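PDB 6JU8: tyrosinase from Aspergillus oryzae, which probably uses a pair of copper ions and molecular oxygen to oxidise L-tyrosine and L-dopa to L-dopaquinone. Local coordinates for residues A[21-26]-A[375-380]; A[148-153]-A[169-174]; A[410-415]-A[421-426]. The protein carries 1 engineered substitution. One frame throughout, in Å; residues are numbered along the deposited sequence.

Interaction 1 (A[21-26]-A[375-380]). With CU (copper (II) ion), chain D.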
loop_
_atom_site.group_PDB
_atom_site.type_symbol
_atom_site.label_atom_id
_atom_site.label_comp_id
_atom_site.label_asym_id
_atom_site.label_seq_id
_atom_site.Cartn_x
_atom_site.Cartn_y
_atom_site.Cartn_z
ATOM N N PRO A 21 6.016 -31.121 16.213
ATOM C CA PRO A 21 6.550 -29.764 15.978
ATOM C C PRO A 21 5.482 -28.697 16.180
ATOM O O PRO A 21 4.273 -28.878 16.035
ATOM C CB PRO A 21 6.987 -29.844 14.515
ATOM C CG PRO A 21 7.271 -31.310 14.307
ATOM C CD PRO A 21 6.103 -31.965 15.004
ATOM N N ILE A 22 5.970 -27.507 16.542
ATOM C CA ILE A 22 5.077 -26.425 16.949
ATOM C C ILE A 22 4.869 -25.386 15.861
ATOM O O ILE A 22 5.750 -24.975 15.089
ATOM C CB ILE A 22 5.604 -25.750 18.225
ATOM C CG1 ILE A 22 6.831 -24.868 18.012
ATOM C CG2 ILE A 22 5.896 -26.792 19.302
ATOM C CD1 ILE A 22 7.129 -23.973 19.199
ATOM N N ARG A 23 3.623 -24.916 15.803
ATOM C CA ARG A 23 3.222 -23.738 15.037
ATOM C C ARG A 23 3.636 -22.513 15.856
ATOM O O ARG A 23 3.082 -22.331 16.954
ATOM C CB ARG A 23 1.712 -23.767 14.795
ATOM C CG ARG A 23 1.292 -24.801 13.754
ATOM C CD ARG A 23 -0.224 -24.913 13.669
ATOM N NE ARG A 23 -0.622 -25.814 12.572
ATOM C CZ ARG A 23 -1.889 -25.994 12.217
ATOM N NH1 ARG A 23 -2.855 -25.351 12.874
ATOM N NH2 ARG A 23 -2.202 -26.813 11.225
ATOM N N LYS A 24 4.554 -21.724 15.309
ATOM C CA LYS A 24 5.130 -20.592 16.023
ATOM C C LYS A 24 4.431 -19.287 15.708
ATOM O O LYS A 24 3.776 -19.135 14.669
ATOM C CB LYS A 24 6.616 -20.471 15.627
ATOM C CG LYS A 24 7.421 -21.685 16.069
ATOM C CD LYS A 24 8.878 -21.572 15.611
ATOM C CE LYS A 24 9.766 -22.552 16.350
ATOM N NZ LYS A 24 11.173 -22.434 15.872
ATOM N N ASP A 25 4.580 -18.305 16.598
ATOM C CA ASP A 25 4.113 -16.941 16.343
ATOM C C ASP A 25 4.890 -16.402 15.156
ATOM O O ASP A 25 6.115 -16.446 15.117
ATOM C CB ASP A 25 4.345 -16.118 17.603
ATOM C CG ASP A 25 3.994 -14.653 17.502
ATOM O OD1 ASP A 25 4.365 -13.989 16.511
ATOM O OD2 ASP A 25 3.366 -14.157 18.467
ATOM N N ILE A 26 4.169 -15.943 14.141
ATOM C CA ILE A 26 4.864 -15.603 12.902
ATOM C C ILE A 26 5.840 -14.451 13.063
ATOM O O ILE A 26 6.807 -14.381 12.297
ATOM C CB ILE A 26 3.841 -15.300 11.786
ATOM C CG1 ILE A 26 4.570 -15.293 10.435
ATOM C CG2 ILE A 26 3.065 -14.027 12.079
ATOM C CD1 ILE A 26 3.703 -15.223 9.218
ATOM N N HIS A 375 -4.454 -15.869 10.386
ATOM C CA HIS A 375 -5.563 -15.594 11.311
ATOM C C HIS A 375 -6.195 -16.895 11.782
ATOM O O HIS A 375 -6.375 -17.136 12.989
ATOM C CB HIS A 375 -6.584 -14.709 10.587
ATOM C CG HIS A 375 -7.790 -14.365 11.390
ATOM N ND1 HIS A 375 -7.732 -13.987 12.713
ATOM C CD2 HIS A 375 -9.099 -14.288 10.996
ATOM C CE1 HIS A 375 -8.974 -13.720 13.108
ATOM N NE2 HIS A 375 -9.829 -13.893 12.101
ATOM N N HIS A 376 -6.571 -17.767 10.820
ATOM C CA HIS A 376 -7.211 -19.007 11.247
ATOM C C HIS A 376 -6.262 -19.925 11.989
ATOM O O HIS A 376 -6.716 -20.705 12.830
ATOM C CB HIS A 376 -7.857 -19.710 10.034
ATOM C CG HIS A 376 -9.274 -19.186 9.923
ATOM N ND1 HIS A 376 -10.251 -19.621 10.793
ATOM C CD2 HIS A 376 -9.824 -18.188 9.199
ATOM C CE1 HIS A 376 -11.365 -18.952 10.555
ATOM N NE2 HIS A 376 -11.139 -18.057 9.575
ATOM N N CYS A 377 -4.960 -19.831 11.766
ATOM C CA CYS A 377 -4.031 -20.585 12.585
ATOM C C CYS A 377 -4.113 -20.124 14.037
ATOM O O CYS A 377 -4.171 -20.967 14.966
ATOM C CB CYS A 377 -2.626 -20.509 11.953
ATOM S SG CYS A 377 -1.547 -21.714 12.789
ATOM N N ASN A 378 -4.238 -18.816 14.288
ATOM C CA ASN A 378 -4.444 -18.382 15.669
ATOM C C ASN A 378 -5.830 -18.732 16.192
ATOM O O ASN A 378 -5.966 -19.038 17.384
ATOM C CB ASN A 378 -4.222 -16.868 15.853
ATOM C CG ASN A 378 -4.012 -16.552 17.326
ATOM O OD1 ASN A 378 -3.239 -17.253 18.006
ATOM N ND2 ASN A 378 -4.682 -15.544 17.856
ATOM N N ILE A 379 -6.870 -18.718 15.360
ATOM C CA ILE A 379 -8.188 -19.165 15.848
ATOM C C ILE A 379 -8.107 -20.626 16.271
ATOM O O ILE A 379 -8.714 -21.020 17.284
ATOM C CB ILE A 379 -9.259 -18.896 14.791
ATOM C CG1 ILE A 379 -9.385 -17.387 14.518
ATOM C CG2 ILE A 379 -10.596 -19.538 15.148
ATOM C CD1 ILE A 379 -9.739 -16.567 15.752
ATOM N N ASP A 380 -7.338 -21.429 15.535
ATOM C CA ASP A 380 -7.124 -22.827 15.923
ATOM C C ASP A 380 -6.401 -22.936 17.256
ATOM O O ASP A 380 -6.748 -23.770 18.107
ATOM C CB ASP A 380 -6.321 -23.554 14.824
ATOM C CG ASP A 380 -6.389 -25.051 15.096
ATOM O OD1 ASP A 380 -7.510 -25.586 14.963
ATOM O OD2 ASP A 380 -5.365 -25.660 15.472
HETATM CU CU CU D . -12.169 -16.577 9.121
HETATM O O HOH W 1 -13.627 -17.784 7.865
#
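Arg23 reaches from an N-terminal loop to Cys377 and Asp380 on helix 371-389, one of the helices of the dicopper centre of tyrosinase. The contact is buried and small, and side chains alone make it. CG of Arg23 stands anti to the carbonyl carbon (chi1 -73°), and the chain then runs extended to NE. This carries its CD to 3.6 Å from Cys377 SG, a van der Waals contact between the methylene and the sulfur. Farther out, Arg23 NH1 lies 3.6 Å from Asp380 OD2, a long salt bridge. The two side chains cross at about a right angle, and the guanidinium and carboxylate planes are 61° apart, so the two groups do not pair flat. Stronger partners are close by. Arg23 NE forms a salt bridge with Glu115, while Asp380 pairs with Arg108 and bonds Tyr437. Tyr439 OH bonds both Arg23 NH1 and Asp380 OD2. The charges are therefore shared in a buried polar network.

One residue before Cys377, His376 binds a copper ion through NE2 at 1.9 Å. Water 1 lies 2.3 Å from the same copper, and His332 and His336 complete the histidine set. Arg23 meets helix 371-389 on the side turned from the copper. Val111 of helix 103-129 touches both Arg23 and His376, and helix 328-340 packs against His375 and Ile379.

Interaction 2 (A[148-153]-A[169-174])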
loop_
_atom_site.group_PDB
_atom_site.type_symbol
_atom_site.label_atom_id
_atom_site.label_comp_id
_atom_site.label_asym_id
_atom_site.label_seq_id
_atom_site.Cartn_x
_atom_site.Cartn_y
_atom_site.Cartn_z
ATOM N N PRO A 148 2.936 -20.941 10.708
ATOM C CA PRO A 148 2.896 -19.969 11.815
ATOM C C PRO A 148 1.525 -19.348 12.022
ATOM O O PRO A 148 0.692 -19.293 11.118
ATOM C CB PRO A 148 3.878 -18.893 11.367
ATOM C CG PRO A 148 4.738 -19.560 10.334
ATOM C CD PRO A 148 3.804 -20.497 9.604
ATOM N N TYR A 149 1.308 -18.854 13.251
ATOM C CA TYR A 149 0.058 -18.163 13.575
ATOM C C TYR A 149 0.316 -16.675 13.745
ATOM O O TYR A 149 1.384 -16.252 14.211
ATOM C CB TYR A 149 -0.646 -18.773 14.803
ATOM C CG TYR A 149 0.098 -18.604 16.106
ATOM C CD1 TYR A 149 -0.110 -17.480 16.905
ATOM C CD2 TYR A 149 0.994 -19.576 16.537
ATOM C CE1 TYR A 149 0.563 -17.315 18.106
ATOM C CE2 TYR A 149 1.688 -19.421 17.736
ATOM C CZ TYR A 149 1.465 -18.296 18.509
ATOM O OH TYR A 149 2.165 -18.145 19.692
ATOM N N TRP A 150 -0.710 -15.883 13.395
ATOM C CA TRP A 150 -0.678 -14.454 13.713
ATOM C C TRP A 150 -1.380 -14.191 15.035
ATOM O O TRP A 150 -2.597 -14.366 15.154
ATOM C CB TRP A 150 -1.358 -13.658 12.601
ATOM C CG TRP A 150 -1.574 -12.213 12.958
ATOM C CD1 TRP A 150 -0.694 -11.370 13.567
ATOM C CD2 TRP A 150 -2.779 -11.471 12.699
ATOM N NE1 TRP A 150 -1.285 -10.134 13.719
ATOM C CE2 TRP A 150 -2.556 -10.169 13.202
ATOM C CE3 TRP A 150 -4.014 -11.784 12.124
ATOM C CZ2 TRP A 150 -3.522 -9.164 13.132
ATOM C CZ3 TRP A 150 -4.978 -10.787 12.060
ATOM C CH2 TRP A 150 -4.727 -9.498 12.565
ATOM N N ASP A 151 -0.597 -13.789 16.030
ATOM C CA ASP A 151 -1.182 -13.478 17.333
ATOM C C ASP A 151 -1.755 -12.067 17.314
ATOM O O ASP A 151 -1.103 -11.075 17.659
ATOM C CB ASP A 151 -0.170 -13.651 18.470
ATOM C CG ASP A 151 -0.917 -13.761 19.805
ATOM O OD1 ASP A 151 -2.059 -13.286 19.899
ATOM O OD2 ASP A 151 -0.338 -14.368 20.732
ATOM N N PHE A 152 -3.009 -11.980 16.871
ATOM C CA PHE A 152 -3.677 -10.683 16.724
ATOM C C PHE A 152 -3.921 -10.007 18.074
ATOM O O PHE A 152 -4.266 -8.814 18.104
ATOM C CB PHE A 152 -4.965 -10.789 15.895
ATOM C CG PHE A 152 -5.976 -11.792 16.403
ATOM C CD1 PHE A 152 -6.633 -11.593 17.613
ATOM C CD2 PHE A 152 -6.262 -12.950 15.683
ATOM C CE1 PHE A 152 -7.562 -12.534 18.070
ATOM C CE2 PHE A 152 -7.205 -13.881 16.100
ATOM C CZ PHE A 152 -7.852 -13.659 17.315
ATOM N N ALA A 153 -3.781 -10.728 19.187
ATOM C CA ALA A 153 -4.067 -10.203 20.514
ATOM C C ALA A 153 -2.809 -9.904 21.316
ATOM O O ALA A 153 -2.927 -9.439 22.455
ATOM C CB ALA A 153 -4.964 -11.176 21.253
ATOM N N ARG A 169 -0.527 -5.458 15.856
ATOM C CA ARG A 169 -0.098 -5.176 14.492
ATOM C C ARG A 169 -0.321 -6.383 13.599
ATOM O O ARG A 169 -0.172 -7.535 14.045
ATOM C CB ARG A 169 1.404 -4.868 14.417
ATOM C CG ARG A 169 1.829 -3.609 15.187
ATOM C CD ARG A 169 3.321 -3.389 14.925
ATOM N NE ARG A 169 3.885 -2.391 15.838
ATOM C CZ ARG A 169 5.197 -2.222 15.962
ATOM N NH1 ARG A 169 6.025 -2.998 15.257
ATOM N NH2 ARG A 169 5.656 -1.293 16.795
ATOM N N LEU A 170 -0.580 -6.122 12.313
ATOM C CA LEU A 170 -0.387 -7.212 11.345
ATOM C C LEU A 170 1.034 -7.774 11.403
ATOM O O LEU A 170 1.986 -7.081 11.754
ATOM C CB LEU A 170 -0.626 -6.726 9.913
ATOM C CG LEU A 170 -2.002 -6.180 9.573
ATOM C CD1 LEU A 170 -2.175 -5.944 8.072
ATOM C CD2 LEU A 170 -3.131 -7.032 10.099
ATOM N N PRO A 171 1.235 -9.032 11.024
ATOM C CA PRO A 171 2.602 -9.594 11.028
ATOM C C PRO A 171 3.580 -8.745 10.222
ATOM O O PRO A 171 3.264 -8.241 9.131
ATOM C CB PRO A 171 2.429 -10.927 10.282
ATOM C CG PRO A 171 1.008 -11.304 10.562
ATOM C CD PRO A 171 0.229 -9.996 10.537
ATOM N N ILE A 172 4.804 -8.679 10.745
ATOM C CA ILE A 172 5.895 -8.042 9.997
ATOM C C ILE A 172 5.889 -8.502 8.546
ATOM O O ILE A 172 5.893 -7.708 7.593
ATOM C CB ILE A 172 7.258 -8.347 10.640
ATOM C CG1 ILE A 172 7.380 -7.826 12.085
ATOM C CG2 ILE A 172 8.377 -7.791 9.789
ATOM C CD1 ILE A 172 8.488 -8.484 12.889
ATOM N N LEU A 173 5.915 -9.830 8.390
ATOM C CA LEU A 173 6.169 -10.367 7.045
ATOM C C LEU A 173 5.001 -10.056 6.132
ATOM O O LEU A 173 5.170 -9.899 4.920
ATOM C CB LEU A 173 6.452 -11.873 7.195
ATOM C CG LEU A 173 6.778 -12.631 5.923
ATOM C CD1 LEU A 173 7.993 -12.040 5.223
ATOM C CD2 LEU A 173 7.044 -14.106 6.245
ATOM N N VAL A 174 3.777 -9.967 6.671
ATOM C CA VAL A 174 2.619 -9.665 5.818
ATOM C C VAL A 174 2.709 -8.274 5.219
ATOM O O VAL A 174 2.120 -8.004 4.157
ATOM C CB VAL A 174 1.351 -9.886 6.659
ATOM C CG1 VAL A 174 0.155 -9.108 6.187
ATOM C CG2 VAL A 174 0.999 -11.379 6.739
HETATM O O HOH W 2 -0.303 -8.060 17.209
#
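The backbones of 148-153 and 169-174 come nearest at Trp150 and Pro171, with their CA atoms 6.4 Å apart, and both are largely irregular loop. Trp150 carries the whole direct contact. Its CG lies anti to the backbone N (chi1 170°), which swings the indole across to the other loop. Trp150 NE1 donates to Arg169 O at 2.8 Å, with an N-H...O angle of 151°. The oxygen sits at the indole edge, somewhat out of the ring plane, and the bond satisfies a buried N-H. Pro171 CD lies over the five-membered ring of Trp150, 3.5 Å from its centroid and 14° off the normal, a CH-pi contact. Phe152 CB meets the opposite face nearer the six-membered ring. Leu170 CD2 touches Trp150 CZ2 at 3.7 Å. Together the bond and the packing fix how the indole is turned.

Water 2 adds a bridge between the backbones: it accepts from Arg169 N at 2.9 Å and can donate to Asp151 O, 3.2 Å away, though other acceptors compete for its protons. Asp151 also forms an Asx turn, its OD1 accepting from Ala153 N. Arg169 forms a salt bridge with Glu167, and in the second subunit it bonds Asn245 O and makes a cation-pi contact with Tyr246.

The contact belongs to the central tyrosinase domain, with the side chain of Trp150 about 10 Å from a copper ion. Val335 and Val339 of helix 328-340 pack on Trp150, helix 26-34 meets Pro171, and Tyr149 and Phe152 rest on helix 371-389.

Interaction 3 (A[410-415]-A[421-426])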
loop_
_atom_site.group_PDB
_atom_site.type_symbol
_atom_site.label_atom_id
_atom_site.label_comp_id
_atom_site.label_asym_id
_atom_site.label_seq_id
_atom_site.Cartn_x
_atom_site.Cartn_y
_atom_site.Cartn_z
ATOM N N PRO A 410 -15.421 -30.285 2.346
ATOM C CA PRO A 410 -15.153 -31.383 1.433
ATOM C C PRO A 410 -13.949 -32.238 1.790
ATOM O O PRO A 410 -13.343 -32.878 0.917
ATOM C CB PRO A 410 -14.843 -30.568 0.152
ATOM C CG PRO A 410 -13.944 -29.486 0.696
ATOM C CD PRO A 410 -14.627 -29.079 1.986
ATOM N N PHE A 411 -13.604 -32.310 3.064
ATOM C CA PHE A 411 -12.320 -32.823 3.497
ATOM C C PHE A 411 -12.340 -34.335 3.695
ATOM O O PHE A 411 -13.071 -34.820 4.548
ATOM C CB PHE A 411 -11.900 -32.129 4.790
ATOM C CG PHE A 411 -11.853 -30.621 4.683
ATOM C CD1 PHE A 411 -11.165 -30.011 3.635
ATOM C CD2 PHE A 411 -12.474 -29.824 5.637
ATOM C CE1 PHE A 411 -11.105 -28.617 3.561
ATOM C CE2 PHE A 411 -12.391 -28.450 5.582
ATOM C CZ PHE A 411 -11.691 -27.851 4.543
ATOM N N HIS A 412 -11.520 -35.031 2.932
ATOM C CA HIS A 412 -11.451 -36.491 2.964
ATOM C C HIS A 412 -10.286 -36.992 3.814
ATOM O O HIS A 412 -9.215 -36.381 3.864
ATOM C CB HIS A 412 -11.304 -37.050 1.553
ATOM C CG HIS A 412 -12.541 -36.857 0.728
ATOM N ND1 HIS A 412 -12.529 -36.090 -0.410
ATOM C CD2 HIS A 412 -13.790 -37.338 0.832
ATOM C CE1 HIS A 412 -13.726 -36.087 -0.971
ATOM N NE2 HIS A 412 -14.512 -36.851 -0.232
ATOM N N ARG A 413 -10.506 -38.140 4.450
ATOM C CA ARG A 413 -9.462 -38.823 5.185
ATOM C C ARG A 413 -9.605 -40.332 5.005
ATOM O O ARG A 413 -10.664 -40.845 4.638
ATOM C CB ARG A 413 -9.483 -38.472 6.669
ATOM C CG ARG A 413 -10.845 -38.686 7.318
ATOM C CD ARG A 413 -10.859 -38.266 8.775
ATOM N NE ARG A 413 -9.899 -39.011 9.579
ATOM C CZ ARG A 413 -10.168 -40.181 10.143
ATOM N NH1 ARG A 413 -11.350 -40.770 10.018
ATOM N NH2 ARG A 413 -9.202 -40.761 10.849
ATOM N N PHE A 414 -8.525 -41.016 5.323
ATOM C CA PHE A 414 -8.526 -42.472 5.316
ATOM C C PHE A 414 -8.824 -42.931 6.740
ATOM O O PHE A 414 -8.103 -42.510 7.658
ATOM C CB PHE A 414 -7.189 -42.961 4.783
ATOM C CG PHE A 414 -7.022 -44.448 4.655
ATOM C CD1 PHE A 414 -7.677 -45.160 3.666
ATOM C CD2 PHE A 414 -6.184 -45.125 5.528
ATOM C CE1 PHE A 414 -7.506 -46.531 3.548
ATOM C CE2 PHE A 414 -6.017 -46.491 5.414
ATOM C CZ PHE A 414 -6.677 -47.193 4.426
ATOM N N CYS A 415 -9.896 -43.697 6.909
ATOM C CA CYS A 415 -10.259 -44.290 8.191
ATOM C C CYS A 415 -9.525 -45.613 8.393
ATOM O O CYS A 415 -9.653 -46.523 7.569
ATOM C CB CYS A 415 -11.768 -44.541 8.277
ATOM S SG CYS A 415 -12.300 -45.013 9.954
ATOM N N VAL A 421 -12.322 -44.388 2.664
ATOM C CA VAL A 421 -12.284 -42.936 2.510
ATOM C C VAL A 421 -13.590 -42.336 3.021
ATOM O O VAL A 421 -14.682 -42.752 2.610
ATOM C CB VAL A 421 -12.090 -42.519 1.035
ATOM C CG1 VAL A 421 -12.178 -40.999 0.899
ATOM C CG2 VAL A 421 -10.762 -43.057 0.527
ATOM N N VAL A 422 -13.473 -41.402 3.956
ATOM C CA VAL A 422 -14.641 -40.805 4.577
ATOM C C VAL A 422 -14.420 -39.294 4.695
ATOM O O VAL A 422 -13.284 -38.842 4.530
ATOM C CB VAL A 422 -14.930 -41.367 5.978
ATOM C CG1 VAL A 422 -15.257 -42.850 5.921
ATOM C CG2 VAL A 422 -13.735 -41.108 6.908
ATOM N N PHE A 423 -15.479 -38.550 4.999
ATOM C CA PHE A 423 -15.254 -37.153 5.385
ATOM C C PHE A 423 -14.728 -37.065 6.812
ATOM O O PHE A 423 -15.118 -37.861 7.682
ATOM C CB PHE A 423 -16.553 -36.363 5.271
ATOM C CG PHE A 423 -16.956 -36.072 3.846
ATOM C CD1 PHE A 423 -16.119 -35.312 3.026
ATOM C CD2 PHE A 423 -18.155 -36.533 3.339
ATOM C CE1 PHE A 423 -16.505 -35.019 1.729
ATOM C CE2 PHE A 423 -18.527 -36.242 2.044
ATOM C CZ PHE A 423 -17.708 -35.486 1.220
ATOM N N PHE A 424 -13.927 -36.044 7.091
ATOM C CA PHE A 424 -13.647 -35.643 8.466
ATOM C C PHE A 424 -14.930 -35.370 9.251
ATOM O O PHE A 424 -15.926 -34.889 8.719
ATOM C CB PHE A 424 -12.789 -34.375 8.500
ATOM C CG PHE A 424 -11.298 -34.623 8.480
ATOM C CD1 PHE A 424 -10.586 -34.811 7.305
ATOM C CD2 PHE A 424 -10.605 -34.656 9.685
ATOM C CE1 PHE A 424 -9.211 -35.024 7.320
ATOM C CE2 PHE A 424 -9.239 -34.885 9.716
ATOM C CZ PHE A 424 -8.554 -35.070 8.530
ATOM N N ARG A 425 -14.873 -35.667 10.544
ATOM C CA ARG A 425 -15.870 -35.304 11.540
ATOM C C ARG A 425 -15.156 -34.598 12.687
ATOM O O ARG A 425 -13.955 -34.800 12.873
ATOM C CB ARG A 425 -16.636 -36.538 12.053
ATOM C CG ARG A 425 -17.429 -37.168 10.908
ATOM C CD ARG A 425 -18.881 -37.383 11.253
ATOM N NE ARG A 425 -19.601 -37.861 10.067
ATOM C CZ ARG A 425 -20.368 -38.939 10.098
ATOM N NH1 ARG A 425 -20.487 -39.588 11.256
ATOM N NH2 ARG A 425 -21.005 -39.352 9.015
ATOM N N SER A 426 -15.883 -33.810 13.462
ATOM C CA SER A 426 -15.273 -33.000 14.500
ATOM C C SER A 426 -14.501 -33.846 15.493
ATOM O O SER A 426 -13.399 -33.455 15.910
ATOM C CB SER A 426 -16.372 -32.196 15.223
ATOM O OG SER A 426 -16.884 -31.198 14.336
HETATM O O HOH W 3 -14.179 -39.467 9.818
#
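The Phe424 ring takes Arg413 CD over the centre of one face and has Phe411 O in plane at its edge. It belongs to a two-stranded antiparallel beta hairpin, strands 412-415 and 420-423, and the segments flanking it. Arg413 CD is 3.6 Å from the Phe424 centroid and 6° off the normal, a well-centred CH-pi contact. The imidazole of His412 and the ring of Phe423 lie side by side, their planes 17° apart. They are slid so far that they barely overlap, and the closest approach is Phe423 CE1 to His412 NE2 at 3.3 Å. Pro410 O lies over one face of the imidazole, toward its rim, and the same oxygen meets the Phe423 ring at its edge.

Arg413 and Val422 are a hydrogen-bonded pair, flanked by the non-hydrogen-bonded pairs His412-Phe423 and Phe414-Val421. Arg413 N donates to Val422 O and Val422 N to Arg413 O, both bonds nearly straight. Next along, Phe424 N donates to Phe411 O at 2.9 Å. That oxygen also receives a CA-H...O contact from Phe423.

The Arg413 chain bends at chi3 (-60°), which sets its guanidinium beside Val422, NH1 near CG2. Any cation-pi attraction to Phe424 is weak at this range. His412 ND1 bonds to Asp79, outside the hairpin. Phe411 and Phe424 face inward onto helix 103-129, where Phe411 also meets Trp106. Val421 and Phe414, both exposed, share the other face from Arg413 and Val422. A water bridges the strands on the Arg413 side: water 3 accepts from Arg413 NH1 at 3.1 Å and donates to Phe423 O at 2.8 Å.

Interactions 1 and 2 are buried neighbours, their centres 10 Å apart. The backbone of Tyr149 (interaction 2) bonds to Lys24 and Ile26 of segment 21-26, and Asn378 packs on Trp150 O. Interaction 1 includes part of helix 371-389, on which interaction 2 packs, and side chains of both touch helix 328-340. Interaction 3 is partly exposed and stands apart, its centre 30 Å from that of interaction 2, though its Phe411 and Phe424 rest on helix 103-129, which also borders interaction 1. The chemistry differs accordingly. Charge and sulfur meet in interaction 1, and an indole N-H to carbonyl hydrogen bond with proline packing marks interaction 2. Interaction 3 relies on strand backbone bonds and flat rings.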